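Local coordinates for nucleosome assembly protein 1, putative (Plasmodium falciparum, PDB 3FS3) that probably binds histones and acts as a chaperone in nucleosome assembly, as other members of the NAP family do, at residues A[168-173]-A[198-203]; A[134-139]-A[162-167]; A[206-211]-A[236-241]; A[117-122]-A[279-284]. All blocks are in the same frame, centred on the assembly; numbering follows the deposited sequence.

Contact 1. Residues A[168-173]-A[198-203]; sequences PFFSNS and TVIDWY
The side-chain amide of Asn172 takes hold of the opposing backbone at two points. Its OD1 receives the N-H of Asp201 at 2.7 Å, in the carbonyl plane and on a lone pair, with an N-H...O angle of 166°; its ND2 gives a longer, more bent bond of 3.2 Å to Val199 O, which lies somewhat out of the amide plane. With CG beside its own backbone N (chi1 -47°), Asn172 directs this amide at the 198-203 loop, its plane nearly parallel to that of the Asp201 carboxylate. A water extends the polar side, donating to Asp201 OD2 and bonded also to Ser171 OG. Two backbone bonds then continue the pairing around the single bridge of Phe170 and Trp202: Ser171 N to Asp201 O, and the shorter Tyr203 N to Phe169 O at 2.8 Å. Asp201 itself is the centre of an inverse gamma turn.

Beside these bonds lies an apolar patch. The edge of the Phe170 ring is directed at a face of the Trp202 indole in a T-shaped stack, centroids 5.8 Å apart and planes at 82°. Ile200 CG2 lies over the same indole face and reaches Phe170 CD2 at 3.6 Å. At the other end Tyr203 CE2 lies 3.5 Å from Phe170 C. The loop between strands 158-164 and 174-181 thus meets, roughly antiparallel, the chain leaving strand 192-197: an asparagine amide stands in for a backbone partner, water and carboxylate occupy the outer side, and Phe170, with Trp202 and Ile200, closes the inner one.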
# COMPACT_ATOMS: atom_id res chain seq x y z
N PRO A 168 20.52 33.30 0.37
CA PRO A 168 21.77 33.47 1.12
C PRO A 168 22.27 32.25 1.89
O PRO A 168 23.25 32.33 2.63
CB PRO A 168 21.45 34.64 2.04
CG PRO A 168 20.00 34.38 2.38
CD PRO A 168 19.40 33.97 1.05
N PHE A 169 21.62 31.11 1.69
CA PHE A 169 22.00 29.90 2.41
C PHE A 169 22.86 28.93 1.61
O PHE A 169 23.86 28.42 2.12
CB PHE A 169 20.74 29.20 2.91
CG PHE A 169 19.96 30.03 3.88
CD1 PHE A 169 20.38 30.15 5.21
CD2 PHE A 169 18.85 30.74 3.46
CE1 PHE A 169 19.70 30.97 6.11
CE2 PHE A 169 18.15 31.57 4.35
CZ PHE A 169 18.59 31.68 5.68
N PHE A 170 22.48 28.66 0.37
CA PHE A 170 23.25 27.78 -0.49
C PHE A 170 23.09 28.23 -1.93
O PHE A 170 22.12 28.91 -2.26
CB PHE A 170 22.84 26.31 -0.31
CG PHE A 170 21.37 26.05 -0.48
CD1 PHE A 170 20.77 26.15 -1.73
CD2 PHE A 170 20.59 25.66 0.61
CE1 PHE A 170 19.42 25.86 -1.90
CE2 PHE A 170 19.23 25.37 0.46
CZ PHE A 170 18.65 25.47 -0.80
N SER A 171 24.05 27.86 -2.78
CA SER A 171 24.01 28.27 -4.18
C SER A 171 23.15 27.40 -5.09
O SER A 171 22.71 27.85 -6.14
CB SER A 171 25.44 28.31 -4.74
OG SER A 171 26.08 27.05 -4.60
N ASN A 172 22.92 26.15 -4.70
CA ASN A 172 22.13 25.21 -5.49
C ASN A 172 20.80 25.82 -5.90
O ASN A 172 20.07 26.35 -5.05
CB ASN A 172 21.84 23.93 -4.71
CG ASN A 172 23.07 23.36 -4.03
OD1 ASN A 172 23.55 23.90 -3.03
ND2 ASN A 172 23.61 22.28 -4.58
N SER A 173 20.48 25.76 -7.18
CA SER A 173 19.21 26.29 -7.63
C SER A 173 18.19 25.17 -7.49
O SER A 173 16.99 25.42 -7.51
CB SER A 173 19.30 26.75 -9.10
OG SER A 173 19.29 25.63 -9.96
N THR A 198 21.51 15.36 -3.61
CA THR A 198 22.46 16.35 -4.07
C THR A 198 23.17 16.89 -2.85
O THR A 198 22.59 16.96 -1.76
CB THR A 198 21.75 17.50 -4.83
OG1 THR A 198 22.51 18.71 -4.70
CG2 THR A 198 20.37 17.70 -4.29
N VAL A 199 24.44 17.24 -3.01
CA VAL A 199 25.23 17.80 -1.93
C VAL A 199 24.92 19.30 -1.90
O VAL A 199 25.06 20.00 -2.91
CB VAL A 199 26.74 17.55 -2.17
CG1 VAL A 199 27.10 17.92 -3.59
CG2 VAL A 199 27.58 18.38 -1.20
N ILE A 200 24.49 19.79 -0.75
CA ILE A 200 24.13 21.19 -0.60
C ILE A 200 25.38 22.06 -0.49
O ILE A 200 26.23 21.81 0.36
CB ILE A 200 23.26 21.40 0.65
CG1 ILE A 200 22.02 20.51 0.57
CG2 ILE A 200 22.86 22.89 0.78
CD1 ILE A 200 21.13 20.57 1.80
N ASP A 201 25.48 23.08 -1.33
CA ASP A 201 26.64 23.96 -1.27
C ASP A 201 26.37 25.14 -0.36
O ASP A 201 26.14 26.26 -0.82
CB ASP A 201 27.01 24.45 -2.67
CG ASP A 201 27.45 23.30 -3.57
OD1 ASP A 201 28.32 22.53 -3.12
OD2 ASP A 201 26.93 23.17 -4.70
N TRP A 202 26.41 24.89 0.95
CA TRP A 202 26.15 25.92 1.94
C TRP A 202 27.13 27.09 1.91
O TRP A 202 28.33 26.90 1.74
CB TRP A 202 26.17 25.33 3.36
CG TRP A 202 25.16 24.26 3.64
CD1 TRP A 202 25.37 22.91 3.61
CD2 TRP A 202 23.79 24.44 4.02
NE1 TRP A 202 24.22 22.24 3.96
CE2 TRP A 202 23.24 23.15 4.22
CE3 TRP A 202 22.98 25.57 4.23
CZ2 TRP A 202 21.90 22.96 4.61
CZ3 TRP A 202 21.66 25.38 4.62
CH2 TRP A 202 21.13 24.08 4.81
N TYR A 203 26.61 28.30 2.09
CA TYR A 203 27.48 29.47 2.13
C TYR A 203 28.06 29.57 3.54
O TYR A 203 27.57 28.94 4.48
CB TYR A 203 26.71 30.74 1.79
CG TYR A 203 26.36 30.88 0.33
CD1 TYR A 203 27.36 30.86 -0.65
CD2 TYR A 203 25.04 31.11 -0.07
CE1 TYR A 203 27.04 31.07 -2.00
CE2 TYR A 203 24.72 31.31 -1.40
CZ TYR A 203 25.72 31.30 -2.36
OH TYR A 203 25.38 31.57 -3.67
O HOH W 1 25.52 24.80 -6.10

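Contact 2. Residues A[134-139]-A[162-167]; sequences EEILVY and FYFATN
Ile136 makes the first touch across this contact, and it does so lightly: its carbonyl O stands at the edge of the Phe164 ring, near the ring plane and 4.0 Å from CE1. The main meeting comes farther along the segment, at Tyr139. Its carbonyl O accepts the N-H of Ala165 in a nearly straight bond of 2.9 Å (173°) and also has Phe164 CA beside it. The Tyr139 ring packs against the loop that follows strand 158-164. Over one face comes Asn167 CB, a CH-pi contact 3.7 Å from the ring centroid, while Thr166 O approaches Tyr139 CD1 at 3.4 Å. The Asn167 amide is turned away from the ring and serves its own loop: ND2 bonds to Ala165 O at 3.1 Å, and OD1 receives the backbone N-H groups of Phe169 and Phe170. Both ends of the amide are therefore held, which helps to fix the CB that meets the tyrosine. The contact joins the segment leading from helix 131-137 into strand 140-147 to the end of that strand's antiparallel neighbour, 158-164; Phe164 also touches Leu140 of strand 140-147 and Leu175 of strand 174-181.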
# COMPACT_ATOMS: atom_id res chain seq x y z
N GLU A 134 12.74 27.16 8.55
CA GLU A 134 11.76 28.05 7.93
C GLU A 134 12.32 29.23 7.13
O GLU A 134 11.77 29.59 6.09
CB GLU A 134 10.75 28.53 8.98
CG GLU A 134 10.06 27.37 9.70
CD GLU A 134 8.95 27.81 10.63
OE1 GLU A 134 9.20 28.66 11.51
OE2 GLU A 134 7.82 27.30 10.48
N GLU A 135 13.40 29.82 7.60
CA GLU A 135 13.97 30.95 6.88
C GLU A 135 14.56 30.49 5.55
O GLU A 135 14.75 31.29 4.64
CB GLU A 135 15.03 31.68 7.72
CG GLU A 135 16.18 30.85 8.23
CD GLU A 135 17.03 31.60 9.25
OE1 GLU A 135 16.46 32.07 10.26
OE2 GLU A 135 18.25 31.74 9.04
N ILE A 136 14.83 29.19 5.44
CA ILE A 136 15.38 28.66 4.20
C ILE A 136 14.24 28.23 3.26
O ILE A 136 14.25 28.51 2.06
CB ILE A 136 16.32 27.47 4.47
CG1 ILE A 136 17.43 27.90 5.43
CG2 ILE A 136 16.97 26.98 3.17
CD1 ILE A 136 18.33 26.75 5.88
N LEU A 137 13.23 27.59 3.83
CA LEU A 137 12.10 27.08 3.07
C LEU A 137 11.24 28.16 2.39
O LEU A 137 10.51 27.88 1.44
CB LEU A 137 11.24 26.17 3.96
CG LEU A 137 11.93 24.87 4.40
CD1 LEU A 137 11.09 24.18 5.48
CD2 LEU A 137 12.13 23.93 3.19
N VAL A 138 11.32 29.39 2.88
CA VAL A 138 10.56 30.48 2.28
C VAL A 138 11.09 30.80 0.88
O VAL A 138 10.44 31.51 0.12
CB VAL A 138 10.61 31.77 3.15
CG1 VAL A 138 9.96 31.52 4.51
CG2 VAL A 138 12.05 32.23 3.31
N TYR A 139 12.27 30.29 0.55
CA TYR A 139 12.87 30.52 -0.77
C TYR A 139 12.44 29.42 -1.74
O TYR A 139 12.80 29.45 -2.92
CB TYR A 139 14.39 30.54 -0.65
CG TYR A 139 14.92 31.81 -0.03
CD1 TYR A 139 15.18 32.93 -0.82
CD2 TYR A 139 15.12 31.91 1.35
CE1 TYR A 139 15.61 34.13 -0.26
CE2 TYR A 139 15.55 33.11 1.93
CZ TYR A 139 15.79 34.22 1.11
OH TYR A 139 16.16 35.43 1.66
N PHE A 162 13.50 19.92 -5.42
CA PHE A 162 13.16 21.11 -4.65
C PHE A 162 13.86 22.31 -5.30
O PHE A 162 15.08 22.44 -5.23
CB PHE A 162 13.61 20.93 -3.20
CG PHE A 162 12.96 19.76 -2.50
CD1 PHE A 162 11.94 19.97 -1.57
CD2 PHE A 162 13.33 18.46 -2.79
CE1 PHE A 162 11.30 18.90 -0.95
CE2 PHE A 162 12.70 17.38 -2.18
CZ PHE A 162 11.68 17.60 -1.25
N TYR A 163 13.08 23.17 -5.94
CA TYR A 163 13.62 24.33 -6.63
C TYR A 163 13.65 25.53 -5.69
O TYR A 163 12.64 25.89 -5.09
CB TYR A 163 12.78 24.64 -7.87
CG TYR A 163 12.80 23.53 -8.89
CD1 TYR A 163 13.59 23.63 -10.05
CD2 TYR A 163 12.08 22.35 -8.69
CE1 TYR A 163 13.65 22.58 -10.98
CE2 TYR A 163 12.13 21.31 -9.60
CZ TYR A 163 12.92 21.42 -10.74
OH TYR A 163 12.99 20.36 -11.61
N PHE A 164 14.82 26.16 -5.59
CA PHE A 164 14.98 27.30 -4.70
C PHE A 164 15.36 28.57 -5.45
O PHE A 164 16.13 28.53 -6.41
CB PHE A 164 16.06 27.01 -3.66
CG PHE A 164 15.66 26.00 -2.63
CD1 PHE A 164 15.11 26.41 -1.42
CD2 PHE A 164 15.86 24.64 -2.85
CE1 PHE A 164 14.77 25.49 -0.45
CE2 PHE A 164 15.51 23.71 -1.88
CZ PHE A 164 14.97 24.13 -0.68
N ALA A 165 14.82 29.70 -5.01
CA ALA A 165 15.16 30.97 -5.62
C ALA A 165 16.54 31.30 -5.07
O ALA A 165 17.00 30.70 -4.10
CB ALA A 165 14.16 32.04 -5.20
N THR A 166 17.22 32.25 -5.71
CA THR A 166 18.53 32.68 -5.26
C THR A 166 18.33 32.96 -3.79
O THR A 166 17.34 33.59 -3.40
CB THR A 166 18.94 33.98 -5.97
OG1 THR A 166 19.00 33.74 -7.38
CG2 THR A 166 20.30 34.46 -5.46
N ASN A 167 19.26 32.49 -2.96
CA ASN A 167 19.11 32.65 -1.53
C ASN A 167 20.48 32.75 -0.85
O ASN A 167 21.49 32.34 -1.41
CB ASN A 167 18.31 31.46 -0.99
CG ASN A 167 19.11 30.18 -1.03
OD1 ASN A 167 19.99 29.97 -0.19
ND2 ASN A 167 18.83 29.32 -2.01

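Contact 3. Residues A[206-211]-A[236-241]; sequences KNILKK and SFFHFF
Leu209 and Ile208 carry the close packing here, each through one terminal methyl. Leu209 CD2 sits over a face of the His239 imidazole, 3.4 Å from its centroid and 16° off the ring normal, a CH-pi contact in which the two side chains run past each other in opposite directions. The same methyl touches Ser236 CB at 3.6 Å. Ile208, its CG1 held between backbone N and carbonyl carbon (chi1 56°), extends CD1 to Phe238 CD2 at 3.5 Å and against Ser236 OG. That hydroxyl is already engaged: it accepts from Phe238 N at 3.1 Å and is hydrogen-bonded to Asp133 of helix 131-137, so the methyl packs beside a satisfied polar atom.

The outer side is looser. Lys210 is exposed and poorly ordered, and its NZ stays 5.8 Å from His239 NE2. Inward, by contrast, Ile208 and Phe238 both continue onto Ile136. Each partner is shaped by a short turn: Asn207 OD1 accepts from Leu209 N at 3.1 Å, the donor above the carbonyl plane, in an Asx turn within a type I beta turn from Asn207 to Lys210, and Ser236 forms an ST turn leading into the 3-10 segment that begins at Phe237.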
# COMPACT_ATOMS: atom_id res chain seq x y z
N LYS A 206 26.36 29.41 7.16
CA LYS A 206 24.94 29.15 6.93
C LYS A 206 24.50 27.70 7.09
O LYS A 206 23.31 27.42 7.11
CB LYS A 206 24.54 29.65 5.54
CG LYS A 206 23.93 31.05 5.47
CD LYS A 206 24.85 32.15 5.96
CE LYS A 206 24.62 32.46 7.43
NZ LYS A 206 23.24 32.92 7.72
N ASN A 207 25.44 26.78 7.21
CA ASN A 207 25.07 25.38 7.35
C ASN A 207 24.36 25.11 8.68
O ASN A 207 24.99 24.88 9.70
CB ASN A 207 26.31 24.50 7.21
CG ASN A 207 25.96 23.02 7.10
OD1 ASN A 207 24.79 22.63 7.09
ND2 ASN A 207 26.99 22.19 7.01
N ILE A 208 23.03 25.14 8.64
CA ILE A 208 22.21 24.90 9.82
C ILE A 208 22.42 23.51 10.40
O ILE A 208 22.11 23.27 11.56
CB ILE A 208 20.71 25.05 9.51
CG1 ILE A 208 20.33 24.12 8.36
CG2 ILE A 208 20.39 26.50 9.17
CD1 ILE A 208 18.87 24.15 8.00
N LEU A 209 22.93 22.60 9.58
CA LEU A 209 23.17 21.24 10.05
C LEU A 209 24.28 21.24 11.10
O LEU A 209 24.54 20.23 11.75
CB LEU A 209 23.57 20.33 8.88
CG LEU A 209 22.56 20.15 7.74
CD1 LEU A 209 23.13 19.20 6.72
CD2 LEU A 209 21.24 19.62 8.29
N LYS A 210 24.92 22.40 11.25
CA LYS A 210 26.00 22.58 12.22
C LYS A 210 25.73 23.78 13.13
O LYS A 210 25.07 24.74 12.73
CB LYS A 210 27.33 22.81 11.49
CG LYS A 210 28.12 21.54 11.19
CD LYS A 210 27.33 20.55 10.36
CE LYS A 210 28.10 19.26 10.19
NZ LYS A 210 27.32 18.23 9.45
N LYS A 211 26.25 23.71 14.35
CA LYS A 211 26.10 24.80 15.33
C LYS A 211 26.78 24.45 16.65
O LYS A 211 27.89 23.92 16.67
CB LYS A 211 24.62 25.10 15.58
CG LYS A 211 23.96 24.24 16.65
CD LYS A 211 22.80 24.98 17.29
CE LYS A 211 23.27 26.26 17.97
NZ LYS A 211 22.15 27.12 18.45
N SER A 236 17.40 19.01 11.51
CA SER A 236 16.97 19.91 10.46
C SER A 236 16.32 19.16 9.31
O SER A 236 16.69 18.01 9.01
CB SER A 236 18.16 20.70 9.91
OG SER A 236 17.82 21.32 8.68
N PHE A 237 15.36 19.80 8.67
CA PHE A 237 14.69 19.19 7.55
C PHE A 237 15.69 18.81 6.46
O PHE A 237 15.54 17.81 5.78
CB PHE A 237 13.68 20.17 6.94
CG PHE A 237 13.20 19.76 5.59
CD1 PHE A 237 12.35 18.67 5.44
CD2 PHE A 237 13.64 20.42 4.45
CE1 PHE A 237 11.93 18.25 4.18
CE2 PHE A 237 13.23 20.01 3.19
CZ PHE A 237 12.38 18.92 3.05
N PHE A 238 16.72 19.63 6.31
CA PHE A 238 17.70 19.40 5.27
C PHE A 238 18.57 18.15 5.41
O PHE A 238 19.39 17.85 4.54
CB PHE A 238 18.51 20.69 5.10
CG PHE A 238 17.69 21.83 4.55
CD1 PHE A 238 17.55 22.00 3.18
CD2 PHE A 238 16.98 22.66 5.41
CE1 PHE A 238 16.70 23.00 2.66
CE2 PHE A 238 16.13 23.66 4.91
CZ PHE A 238 15.99 23.83 3.53
N HIS A 239 18.35 17.41 6.49
CA HIS A 239 19.06 16.16 6.70
C HIS A 239 18.44 15.17 5.72
O HIS A 239 18.95 14.07 5.51
CB HIS A 239 18.89 15.67 8.14
CG HIS A 239 19.93 16.21 9.07
ND1 HIS A 239 19.61 16.75 10.30
CD2 HIS A 239 21.27 16.30 8.96
CE1 HIS A 239 20.72 17.14 10.91
NE2 HIS A 239 21.74 16.88 10.11
N PHE A 240 17.31 15.57 5.14
CA PHE A 240 16.59 14.77 4.16
C PHE A 240 17.50 14.52 2.96
O PHE A 240 17.45 13.47 2.33
CB PHE A 240 15.34 15.53 3.70
CG PHE A 240 14.56 14.84 2.61
CD1 PHE A 240 13.65 13.83 2.91
CD2 PHE A 240 14.72 15.22 1.28
CE1 PHE A 240 12.91 13.20 1.90
CE2 PHE A 240 13.99 14.59 0.26
CZ PHE A 240 13.08 13.58 0.57
N PHE A 241 18.33 15.50 2.64
CA PHE A 241 19.22 15.37 1.50
C PHE A 241 20.52 14.66 1.89
O PHE A 241 21.61 15.19 1.72
CB PHE A 241 19.48 16.75 0.90
CG PHE A 241 18.21 17.43 0.43
CD1 PHE A 241 17.65 17.10 -0.80
CD2 PHE A 241 17.57 18.36 1.24
CE1 PHE A 241 16.47 17.69 -1.22
CE2 PHE A 241 16.38 18.96 0.84
CZ PHE A 241 15.83 18.62 -0.40

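Contact 4. Residues A[117-122]-A[279-284]; sequences RALRNN and ERIIPY
Helix-to-helix packing within the NAP domain brings the end of the short helix 114-120 against the long helix 260-289, the last of the modelled chain, and one isoleucine of the latter does most of the work. Ile281 points at the 117-122 segment and meets three of its residues. Its CG2, anti to the backbone N, lies 4.0 Å from Leu119 CD2, with CG1 only slightly farther from the same methyl; the two side chains cross at about a right angle. CD1, at the end of the CG1 arm, reaches Ala118 O and the base of Asn122. Leu119 and Ile281 are buried.

Asn122 turns its polar end to its own chain. It occupies the N-cap of the next helix, 123-126, and its OD1 accepts from Val125 N; ND2 of Asn122 lies 4.2 Å from Arg280 CB. Helix 260-289 is irregular at this level, with a wider pi-type turn at 279-281 and a kink where Pro283 has no N-H to offer. Farther along the same segment, Pro283 and Tyr284 meet the second subunit: Tyr284 OH bonds to Glu69 of that subunit, and Pro283 packs on its Tyr65. Back at the interface, the closest approach between the two segments runs from Asn122 CB to Ile281 CD1, at 3.7 Å.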
# COMPACT_ATOMS: atom_id res chain seq x y z
N ARG A 117 4.27 26.71 4.13
CA ARG A 117 2.99 26.54 4.80
C ARG A 117 2.29 25.24 4.43
O ARG A 117 1.70 24.59 5.28
CB ARG A 117 2.08 27.74 4.55
CG ARG A 117 2.59 28.97 5.28
CD ARG A 117 1.68 30.17 5.14
NE ARG A 117 2.31 31.37 5.70
CZ ARG A 117 1.88 32.61 5.52
NH1 ARG A 117 0.81 32.84 4.77
NH2 ARG A 117 2.53 33.63 6.07
N ALA A 118 2.37 24.85 3.16
CA ALA A 118 1.76 23.60 2.75
C ALA A 118 2.46 22.47 3.53
O ALA A 118 1.79 21.61 4.11
CB ALA A 118 1.93 23.39 1.24
N LEU A 119 3.79 22.49 3.54
CA LEU A 119 4.56 21.47 4.26
C LEU A 119 4.25 21.49 5.76
O LEU A 119 4.10 20.43 6.39
CB LEU A 119 6.06 21.70 4.06
CG LEU A 119 6.65 21.50 2.66
CD1 LEU A 119 8.07 22.03 2.62
CD2 LEU A 119 6.61 20.03 2.29
N ARG A 120 4.14 22.68 6.34
CA ARG A 120 3.84 22.83 7.76
C ARG A 120 2.49 22.21 8.12
O ARG A 120 2.36 21.55 9.15
CB ARG A 120 3.82 24.31 8.17
CG ARG A 120 5.15 24.85 8.68
CD ARG A 120 5.57 24.11 9.94
NE ARG A 120 6.71 24.75 10.60
CZ ARG A 120 7.46 24.14 11.51
NH1 ARG A 120 7.19 22.89 11.86
NH2 ARG A 120 8.49 24.78 12.07
N ASN A 121 1.49 22.42 7.26
CA ASN A 121 0.16 21.89 7.48
C ASN A 121 -0.01 20.39 7.28
O ASN A 121 -1.13 19.87 7.34
CB ASN A 121 -0.86 22.65 6.62
CG ASN A 121 -1.03 24.10 7.04
OD1 ASN A 121 -0.94 24.41 8.23
ND2 ASN A 121 -1.29 24.98 6.09
N ASN A 122 1.09 19.68 7.03
CA ASN A 122 1.03 18.23 6.88
C ASN A 122 1.76 17.64 8.08
O ASN A 122 2.96 17.86 8.25
CB ASN A 122 1.68 17.78 5.58
CG ASN A 122 1.88 16.27 5.51
OD1 ASN A 122 2.71 15.72 6.24
ND2 ASN A 122 1.13 15.60 4.64
N GLU A 279 3.14 11.85 -2.79
CA GLU A 279 1.73 11.53 -2.94
C GLU A 279 0.74 12.50 -2.32
O GLU A 279 -0.44 12.50 -2.68
CB GLU A 279 1.47 10.13 -2.38
CG GLU A 279 2.43 9.08 -2.87
CD GLU A 279 2.02 7.69 -2.45
OE1 GLU A 279 1.88 7.45 -1.23
OE2 GLU A 279 1.84 6.83 -3.34
N ARG A 280 1.20 13.32 -1.38
CA ARG A 280 0.31 14.25 -0.70
C ARG A 280 0.54 15.73 -0.97
O ARG A 280 -0.35 16.42 -1.45
CB ARG A 280 0.37 13.98 0.81
CG ARG A 280 -0.60 12.89 1.27
CD ARG A 280 -2.03 13.39 1.11
NE ARG A 280 -3.01 12.56 1.80
CZ ARG A 280 -4.27 12.93 2.04
NH1 ARG A 280 -4.70 14.12 1.64
NH2 ARG A 280 -5.10 12.11 2.67
N ILE A 281 1.74 16.22 -0.65
CA ILE A 281 2.07 17.63 -0.85
C ILE A 281 1.94 18.07 -2.31
O ILE A 281 1.27 19.04 -2.61
CB ILE A 281 3.51 17.93 -0.37
CG1 ILE A 281 3.67 17.48 1.09
CG2 ILE A 281 3.81 19.41 -0.50
CD1 ILE A 281 2.84 18.26 2.08
N ILE A 282 2.60 17.34 -3.20
CA ILE A 282 2.57 17.68 -4.62
C ILE A 282 1.18 17.59 -5.27
O ILE A 282 0.76 18.51 -5.98
CB ILE A 282 3.60 16.80 -5.38
CG1 ILE A 282 5.01 17.18 -4.94
CG2 ILE A 282 3.43 16.94 -6.87
CD1 ILE A 282 6.11 16.34 -5.55
N PRO A 283 0.43 16.51 -5.02
CA PRO A 283 -0.90 16.44 -5.65
C PRO A 283 -1.97 17.40 -5.09
O PRO A 283 -2.88 17.82 -5.81
CB PRO A 283 -1.31 14.97 -5.43
CG PRO A 283 0.02 14.25 -5.28
CD PRO A 283 0.81 15.22 -4.43
N TYR A 284 -1.83 17.76 -3.81
CA TYR A 284 -2.80 18.62 -3.12
C TYR A 284 -2.20 19.84 -2.42
O TYR A 284 -2.74 20.31 -1.42
CB TYR A 284 -3.53 17.78 -2.07
CG TYR A 284 -3.87 16.37 -2.50
CD1 TYR A 284 -4.63 16.13 -3.64
CD2 TYR A 284 -3.44 15.27 -1.76
CE1 TYR A 284 -4.95 14.84 -4.04
CE2 TYR A 284 -3.76 13.97 -2.15
CZ TYR A 284 -4.51 13.77 -3.29
OH TYR A 284 -4.84 12.49 -3.67

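Contacts 1, 2 and 3 form one continuous cluster on the same side of the chain's centre, with Ile136 of contact 2 touching both Trp202 of contact 1 and Phe238 of contact 3. Contact 1 is the surface member and the most polar, joined by backbone, amide and water bonds; contact 2 is partly buried and combines one backbone bond with ring packing; contact 3 is buried and rests on methyls against rings. Contact 4, also buried and apolar, stands apart, its centre about 23 Å from that of contact 1, and encloses the other three along the chain. A salt bridge from Arg120 to Glu134 ties it to contact 2.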